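Long-range contacts in NAD-dependent epimerase/dehydratase (Bacteroides thetaiotaomicron, PDB 3DHN), which is a putative NAD(P)-binding epimerase, dehydratase or reductase of the Rossmann-fold superfamily, whose substrate and exact reaction are not established: residues A53-L58 with L93-G98; R106-G111 with A199-E204; E154-F159 with K209-R214. All coordinates share one frame; numbering follows the deposited sequence.

Interaction 1: A53-L58 with L93-G98; sequences ADVSSL and LTIIDG
T94 and I95, on successive positions of helix 87-101, meet the loop that leads from strand 48-51 into helix 58-65, so the contact joins two crossover elements of the Rossmann fold. T94 turns its methyl and not its hydroxyl to the loop. CG2 stands anti to the backbone N and comes down on the first turn of the neighbouring helix, with T94 CG2 3.4 Å from L58 N and also close to the carbonyl oxygens of V55 and S56. The hydroxyl faces its own helix, where OG1 bonds to K90 O. Beside it V55 and I95 run obliquely past one another, V55 CG2 lying 3.7 Å from I95 CD1, and F75 packs on both. No hydrogen bond crosses between the segments; several polar loop groups bond close by. D54 heads an Asx turn, its OD1 accepting from S56 N and, at 2.6 Å, from S56 OG, while S57 OG caps the following helix at E60 N. On the far flank L58 reaches along the helix surface. With CG anti to the backbone N (chi1 178°), one methyl is laid against bare backbone at a glycine: L58 CD1 sits 3.5 Å from G98 N and 3.6 Å from G98 CA.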
# COMPACT_ATOMS: atom_id res chain seq x y z
N ALA A 53 6.09 14.94 -8.28
CA ALA A 53 7.10 14.10 -8.90
C ALA A 53 6.47 13.28 -10.02
O ALA A 53 5.29 12.95 -9.96
CB ALA A 53 7.73 13.17 -7.87
N ASP A 54 7.25 12.98 -11.04
CA ASP A 54 6.75 12.18 -12.15
C ASP A 54 7.02 10.71 -11.81
O ASP A 54 8.06 10.16 -12.17
CB ASP A 54 7.47 12.54 -13.45
CG ASP A 54 6.78 11.99 -14.67
OD1 ASP A 54 6.27 10.85 -14.59
OD2 ASP A 54 6.74 12.68 -15.70
N VAL A 55 6.07 10.09 -11.12
CA VAL A 55 6.21 8.70 -10.71
C VAL A 55 6.67 7.74 -11.81
O VAL A 55 7.18 6.66 -11.52
CB VAL A 55 4.88 8.19 -10.08
CG1 VAL A 55 4.24 7.13 -10.97
CG2 VAL A 55 5.14 7.64 -8.69
N SER A 56 6.50 8.14 -13.07
CA SER A 56 6.92 7.29 -14.19
C SER A 56 8.39 7.52 -14.56
O SER A 56 8.95 6.82 -15.40
CB SER A 56 6.04 7.54 -15.42
OG SER A 56 6.38 8.76 -16.07
N SER A 57 9.01 8.51 -13.91
CA SER A 57 10.41 8.86 -14.14
C SER A 57 11.32 8.32 -13.04
O SER A 57 11.22 8.73 -11.88
CB SER A 57 10.55 10.38 -14.22
OG SER A 57 11.89 10.77 -13.99
N LEU A 58 12.21 7.41 -13.41
CA LEU A 58 13.14 6.81 -12.46
C LEU A 58 13.96 7.85 -11.72
O LEU A 58 14.07 7.81 -10.50
CB LEU A 58 14.09 5.85 -13.19
CG LEU A 58 15.18 5.15 -12.37
CD1 LEU A 58 14.56 4.10 -11.46
CD2 LEU A 58 16.20 4.51 -13.30
N LEU A 93 7.22 -0.85 -11.35
CA LEU A 93 8.64 -1.19 -11.37
C LEU A 93 9.53 0.03 -11.19
O LEU A 93 10.49 0.01 -10.42
CB LEU A 93 9.02 -1.88 -12.67
CG LEU A 93 9.32 -3.39 -12.63
CD1 LEU A 93 9.91 -3.82 -13.97
CD2 LEU A 93 10.31 -3.70 -11.51
N THR A 94 9.23 1.09 -11.94
CA THR A 94 10.01 2.33 -11.88
C THR A 94 10.07 2.87 -10.45
O THR A 94 11.10 3.40 -10.02
CB THR A 94 9.41 3.42 -12.79
OG1 THR A 94 9.42 2.96 -14.15
CG2 THR A 94 10.21 4.71 -12.70
N ILE A 95 8.98 2.73 -9.72
CA ILE A 95 8.92 3.21 -8.34
C ILE A 95 9.87 2.47 -7.41
O ILE A 95 10.68 3.09 -6.72
CB ILE A 95 7.48 3.12 -7.78
CG1 ILE A 95 6.59 4.13 -8.51
CG2 ILE A 95 7.48 3.41 -6.28
CD1 ILE A 95 5.10 4.00 -8.19
N ILE A 96 9.78 1.14 -7.39
CA ILE A 96 10.65 0.37 -6.50
C ILE A 96 12.11 0.48 -6.90
O ILE A 96 13.00 0.50 -6.05
CB ILE A 96 10.23 -1.13 -6.45
CG1 ILE A 96 11.03 -1.85 -5.37
CG2 ILE A 96 10.46 -1.79 -7.81
CD1 ILE A 96 10.45 -3.20 -4.96
N ASP A 97 12.37 0.58 -8.20
CA ASP A 97 13.74 0.72 -8.66
C ASP A 97 14.26 2.12 -8.33
O ASP A 97 15.45 2.33 -8.11
CB ASP A 97 13.84 0.44 -10.15
CG ASP A 97 13.58 -1.02 -10.48
OD1 ASP A 97 13.85 -1.88 -9.61
OD2 ASP A 97 13.12 -1.32 -11.60
N GLY A 98 13.35 3.09 -8.29
CA GLY A 98 13.76 4.45 -7.96
C GLY A 98 14.10 4.50 -6.48
O GLY A 98 15.03 5.20 -6.07

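Interaction 2: R106-G111 with A199-E204; sequences RFLMVG and AAMIDE
R106 and E204 carry the polar half of this contact, in which helix 194-206 packs nearly antiparallel (167°) beneath the central strand 106-110 of the Rossmann sheet, the axes 10.3 Å apart. A single guanidinium nitrogen makes both bonds: R106 NH2 lies 2.7 Å from E204 OE2 in a salt bridge and 3.1 Å from the backbone oxygen E204 O. Both acceptors lie close to the guanidinium plane. The carboxylate is turned 47° against it and is met on the anti side of OE2, while NH2 stands well above the carbonyl plane of E204 O. The apolar half belongs to L108, V110 and the selenomethionine M201. L108 and M201 lie alongside each other, pointing opposite ways, with L108 CD2 3.7 Å from M201 SE. Bends at chi2 and chi3 carry M201 CE up to the strand, 3.7 Å from M109 O and 4.0 Å from V110 CG2; L20 of helix 14-25 touches both M201 and V110. The ion pair is buried but well supplied with partners: R106 NH1 goes on to D156 and H210 O, and E204 OE2 also accepts from the backbone N of K209 and H210. This set of partners probably offsets the cost of burying the charges and may favour an ionised E204.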
# COMPACT_ATOMS: atom_id res chain seq x y z
N ARG A 106 14.05 0.08 3.27
CA ARG A 106 12.70 -0.37 3.62
C ARG A 106 11.64 0.26 2.72
O ARG A 106 11.52 1.48 2.64
CB ARG A 106 12.42 -0.01 5.08
CG ARG A 106 11.07 -0.44 5.60
CD ARG A 106 11.12 -1.82 6.25
NE ARG A 106 9.94 -2.01 7.10
CZ ARG A 106 9.39 -3.19 7.38
NH1 ARG A 106 9.91 -4.31 6.88
NH2 ARG A 106 8.31 -3.24 8.13
N PHE A 107 10.85 -0.59 2.06
CA PHE A 107 9.80 -0.13 1.15
C PHE A 107 8.49 -0.86 1.43
O PHE A 107 8.46 -2.09 1.41
CB PHE A 107 10.26 -0.39 -0.30
CG PHE A 107 9.22 -0.10 -1.35
CD1 PHE A 107 8.76 1.19 -1.57
CD2 PHE A 107 8.75 -1.12 -2.18
CE1 PHE A 107 7.84 1.46 -2.58
CE2 PHE A 107 7.83 -0.86 -3.19
CZ PHE A 107 7.38 0.43 -3.40
N LEU A 108 7.43 -0.10 1.70
CA LEU A 108 6.11 -0.69 1.97
C LEU A 108 5.15 -0.27 0.85
O LEU A 108 5.09 0.91 0.49
CB LEU A 108 5.57 -0.23 3.32
CG LEU A 108 6.42 -0.59 4.55
CD1 LEU A 108 7.33 0.59 4.90
CD2 LEU A 108 5.51 -0.90 5.72
N MSE A 109 4.41 -1.22 0.31
CA MSE A 109 3.50 -0.93 -0.79
C MSE A 109 2.05 -1.32 -0.54
O MSE A 109 1.76 -2.36 0.03
CB MSE A 109 4.01 -1.66 -2.04
CG MSE A 109 3.27 -1.34 -3.34
SE MSE A 109 3.97 -2.36 -4.87
CE MSE A 109 2.61 -1.94 -6.18
N VAL A 110 1.13 -0.46 -0.95
CA VAL A 110 -0.29 -0.77 -0.80
C VAL A 110 -0.58 -1.80 -1.90
O VAL A 110 -0.40 -1.53 -3.08
CB VAL A 110 -1.17 0.47 -1.04
CG1 VAL A 110 -2.65 0.09 -1.03
CG2 VAL A 110 -0.87 1.52 0.02
N GLY A 111 -1.00 -3.00 -1.50
CA GLY A 111 -1.29 -4.04 -2.47
C GLY A 111 -2.76 -4.15 -2.80
O GLY A 111 -3.52 -3.21 -2.60
N ALA A 199 -3.94 2.37 9.88
CA ALA A 199 -3.40 2.20 11.22
C ALA A 199 -2.46 1.01 11.26
O ALA A 199 -1.40 1.06 11.90
CB ALA A 199 -4.51 2.01 12.24
N ALA A 200 -2.84 -0.06 10.56
CA ALA A 200 -2.02 -1.27 10.51
C ALA A 200 -0.72 -1.03 9.74
O ALA A 200 0.35 -1.49 10.15
CB ALA A 200 -2.81 -2.40 9.89
N MSE A 201 -0.81 -0.31 8.62
CA MSE A 201 0.36 -0.01 7.80
C MSE A 201 1.40 0.79 8.59
O MSE A 201 2.59 0.51 8.50
CB MSE A 201 -0.06 0.77 6.55
CG MSE A 201 1.10 1.15 5.64
SE MSE A 201 1.96 -0.37 4.77
CE MSE A 201 1.31 -0.08 2.96
N ILE A 202 0.96 1.79 9.34
CA ILE A 202 1.92 2.57 10.13
C ILE A 202 2.47 1.75 11.30
O ILE A 202 3.59 1.98 11.75
CB ILE A 202 1.31 3.90 10.62
CG1 ILE A 202 0.84 4.73 9.42
CG2 ILE A 202 2.37 4.73 11.37
CD1 ILE A 202 1.90 4.88 8.32
N ASP A 203 1.69 0.79 11.78
CA ASP A 203 2.16 -0.10 12.85
C ASP A 203 3.34 -0.93 12.32
O ASP A 203 4.33 -1.15 13.03
CB ASP A 203 1.05 -1.08 13.28
CG ASP A 203 0.10 -0.48 14.29
OD1 ASP A 203 0.26 0.71 14.65
OD2 ASP A 203 -0.82 -1.21 14.72
N GLU A 204 3.23 -1.39 11.07
CA GLU A 204 4.29 -2.19 10.44
C GLU A 204 5.52 -1.33 10.20
O GLU A 204 6.66 -1.79 10.28
CB GLU A 204 3.78 -2.78 9.11
CG GLU A 204 4.79 -3.63 8.33
CD GLU A 204 5.40 -4.76 9.15
OE1 GLU A 204 4.71 -5.32 10.03
OE2 GLU A 204 6.58 -5.10 8.91

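Interaction 3: E154-F159 with K209-R214; sequences EIDWVF and KHHQER
Parallel strands 156-161 and 213-218 pair at their N-terminal ends, beyond the central strand 106-110 of the Rossmann-type sheet, and the residues just ahead of the second strand fold over W157. The ladder starts with E213 N to W157 O and F159 N to E213 O, the latter 3.1 Å. Before it, the D156 carboxylate grips the incoming chain twice. D156 OD2 receives H211 ND1 at 2.9 Å in an almost straight bond (170°), with the oxygen in the imidazole plane, while D156 OD1 takes Q212 N at 3.0 Å. OD2 also pairs with R106, which joins this corner to the next strand. W157 CG sits between its backbone N and carbonyl carbon (chi1 60°), which lays the indole under the backbone of Q212 and E213: Q212 CA lies 3.7 Å above the centroid of the five-membered ring as a CH-pi contact. NE1 is tied to E152 O. Replacing the indole by an alanine side chain is likely to leave the backbone of Q212 and E213 without its aromatic floor and remove the NE1 donor from E152 O. R214 runs on to a salt bridge with D180, its aliphatic part passing F159 at the ring edge, with R214 CG 3.7 Å from F159 CD2.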
# COMPACT_ATOMS: atom_id res chain seq x y z
N GLU A 154 16.99 -7.28 -3.06
CA GLU A 154 17.86 -6.15 -2.79
C GLU A 154 17.25 -5.01 -1.98
O GLU A 154 17.80 -3.92 -1.94
CB GLU A 154 18.45 -5.64 -4.11
CG GLU A 154 19.13 -6.76 -4.91
CD GLU A 154 19.95 -6.25 -6.08
OE1 GLU A 154 21.09 -5.79 -5.86
OE2 GLU A 154 19.45 -6.31 -7.22
N ILE A 155 16.12 -5.27 -1.34
CA ILE A 155 15.47 -4.29 -0.48
C ILE A 155 14.50 -5.01 0.43
O ILE A 155 14.03 -6.10 0.11
CB ILE A 155 14.70 -3.22 -1.30
CG1 ILE A 155 14.26 -2.07 -0.38
CG2 ILE A 155 13.47 -3.84 -1.98
CD1 ILE A 155 13.70 -0.87 -1.13
N ASP A 156 14.21 -4.44 1.60
CA ASP A 156 13.25 -5.08 2.50
C ASP A 156 11.86 -4.54 2.16
O ASP A 156 11.47 -3.47 2.62
CB ASP A 156 13.59 -4.80 3.96
CG ASP A 156 12.57 -5.39 4.92
OD1 ASP A 156 11.78 -6.27 4.48
OD2 ASP A 156 12.55 -5.00 6.11
N TRP A 157 11.14 -5.27 1.32
CA TRP A 157 9.81 -4.87 0.88
C TRP A 157 8.70 -5.57 1.63
O TRP A 157 8.88 -6.66 2.17
CB TRP A 157 9.63 -5.14 -0.62
CG TRP A 157 9.79 -6.60 -1.00
CD1 TRP A 157 10.96 -7.25 -1.28
CD2 TRP A 157 8.75 -7.58 -1.10
NE1 TRP A 157 10.71 -8.58 -1.55
CE2 TRP A 157 9.37 -8.81 -1.45
CE3 TRP A 157 7.36 -7.55 -0.93
CZ2 TRP A 157 8.64 -9.99 -1.63
CZ3 TRP A 157 6.64 -8.73 -1.10
CH2 TRP A 157 7.28 -9.93 -1.45
N VAL A 158 7.53 -4.94 1.64
CA VAL A 158 6.34 -5.49 2.28
C VAL A 158 5.16 -5.08 1.40
O VAL A 158 4.97 -3.89 1.12
CB VAL A 158 6.14 -4.92 3.71
CG1 VAL A 158 4.88 -5.50 4.33
CG2 VAL A 158 7.33 -5.27 4.59
N PHE A 159 4.40 -6.07 0.94
CA PHE A 159 3.23 -5.84 0.10
C PHE A 159 2.02 -6.07 1.02
O PHE A 159 1.81 -7.19 1.50
CB PHE A 159 3.24 -6.86 -1.05
CG PHE A 159 2.22 -6.61 -2.13
CD1 PHE A 159 2.34 -5.51 -2.98
CD2 PHE A 159 1.19 -7.52 -2.36
CE1 PHE A 159 1.45 -5.33 -4.06
CE2 PHE A 159 0.29 -7.36 -3.42
CZ PHE A 159 0.43 -6.26 -4.28
N LYS A 209 7.37 -6.26 11.65
CA LYS A 209 7.07 -7.66 11.94
C LYS A 209 7.21 -8.48 10.67
O LYS A 209 7.27 -9.71 10.72
CB LYS A 209 5.64 -7.82 12.48
CG LYS A 209 5.42 -7.25 13.87
CD LYS A 209 6.32 -7.92 14.88
CE LYS A 209 6.25 -7.23 16.24
NZ LYS A 209 7.24 -7.83 17.19
N HIS A 210 7.24 -7.81 9.52
CA HIS A 210 7.34 -8.50 8.24
C HIS A 210 8.53 -8.05 7.39
O HIS A 210 8.91 -6.87 7.40
CB HIS A 210 6.05 -8.32 7.44
CG HIS A 210 4.85 -8.94 8.09
ND1 HIS A 210 3.97 -8.23 8.87
CD2 HIS A 210 4.40 -10.22 8.08
CE1 HIS A 210 3.03 -9.04 9.32
NE2 HIS A 210 3.27 -10.25 8.86
N HIS A 211 9.10 -8.99 6.65
CA HIS A 211 10.25 -8.71 5.80
C HIS A 211 10.20 -9.46 4.47
O HIS A 211 10.08 -10.69 4.44
CB HIS A 211 11.55 -9.09 6.53
CG HIS A 211 11.68 -8.44 7.87
ND1 HIS A 211 11.99 -7.11 8.03
CD2 HIS A 211 11.47 -8.94 9.12
CE1 HIS A 211 11.97 -6.81 9.32
NE2 HIS A 211 11.66 -7.90 10.00
N GLN A 212 10.32 -8.71 3.38
CA GLN A 212 10.31 -9.29 2.04
C GLN A 212 9.15 -10.27 1.88
O GLN A 212 9.35 -11.43 1.52
CB GLN A 212 11.64 -10.01 1.76
CG GLN A 212 12.89 -9.16 2.06
CD GLN A 212 14.19 -9.85 1.65
OE1 GLN A 212 14.92 -9.37 0.77
NE2 GLN A 212 14.49 -10.97 2.28
N GLU A 213 7.94 -9.80 2.16
CA GLU A 213 6.77 -10.65 2.04
C GLU A 213 5.45 -9.88 2.04
O GLU A 213 5.41 -8.66 2.25
CB GLU A 213 6.75 -11.67 3.19
CG GLU A 213 6.49 -11.07 4.57
CD GLU A 213 6.88 -12.02 5.70
OE1 GLU A 213 6.53 -13.21 5.63
OE2 GLU A 213 7.55 -11.57 6.66
N ARG A 214 4.37 -10.60 1.79
CA ARG A 214 3.04 -10.01 1.77
C ARG A 214 2.28 -10.43 3.02
O ARG A 214 2.51 -11.52 3.56
CB ARG A 214 2.28 -10.49 0.52
CG ARG A 214 0.82 -10.02 0.41
CD ARG A 214 -0.16 -11.01 1.05
NE ARG A 214 -0.25 -12.27 0.33
CZ ARG A 214 -0.85 -12.44 -0.85
NH1 ARG A 214 -1.44 -11.42 -1.46
NH2 ARG A 214 -0.83 -13.64 -1.43

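Interaction 2 is the buried one, near the middle of the chain, whereas interactions 1 and 3 are only partly buried. The centres of interactions 2 and 3 are about 10 Å apart, and their strands 106-110 and 156-161 are neighbours in one sheet; R106 connects them through its salt bridge to D156. The centre of interaction 1 is about 19 Å from both, but I95 and I96 of its helix pack on F107, and I96 also touches I155. Chemistry follows place: methyls against backbone and one another between loop and helix in interaction 1, a buried ion pair beside an apolar patch between helix and sheet in interaction 2, and strand pairing with carboxylate and indole contacts in interaction 3.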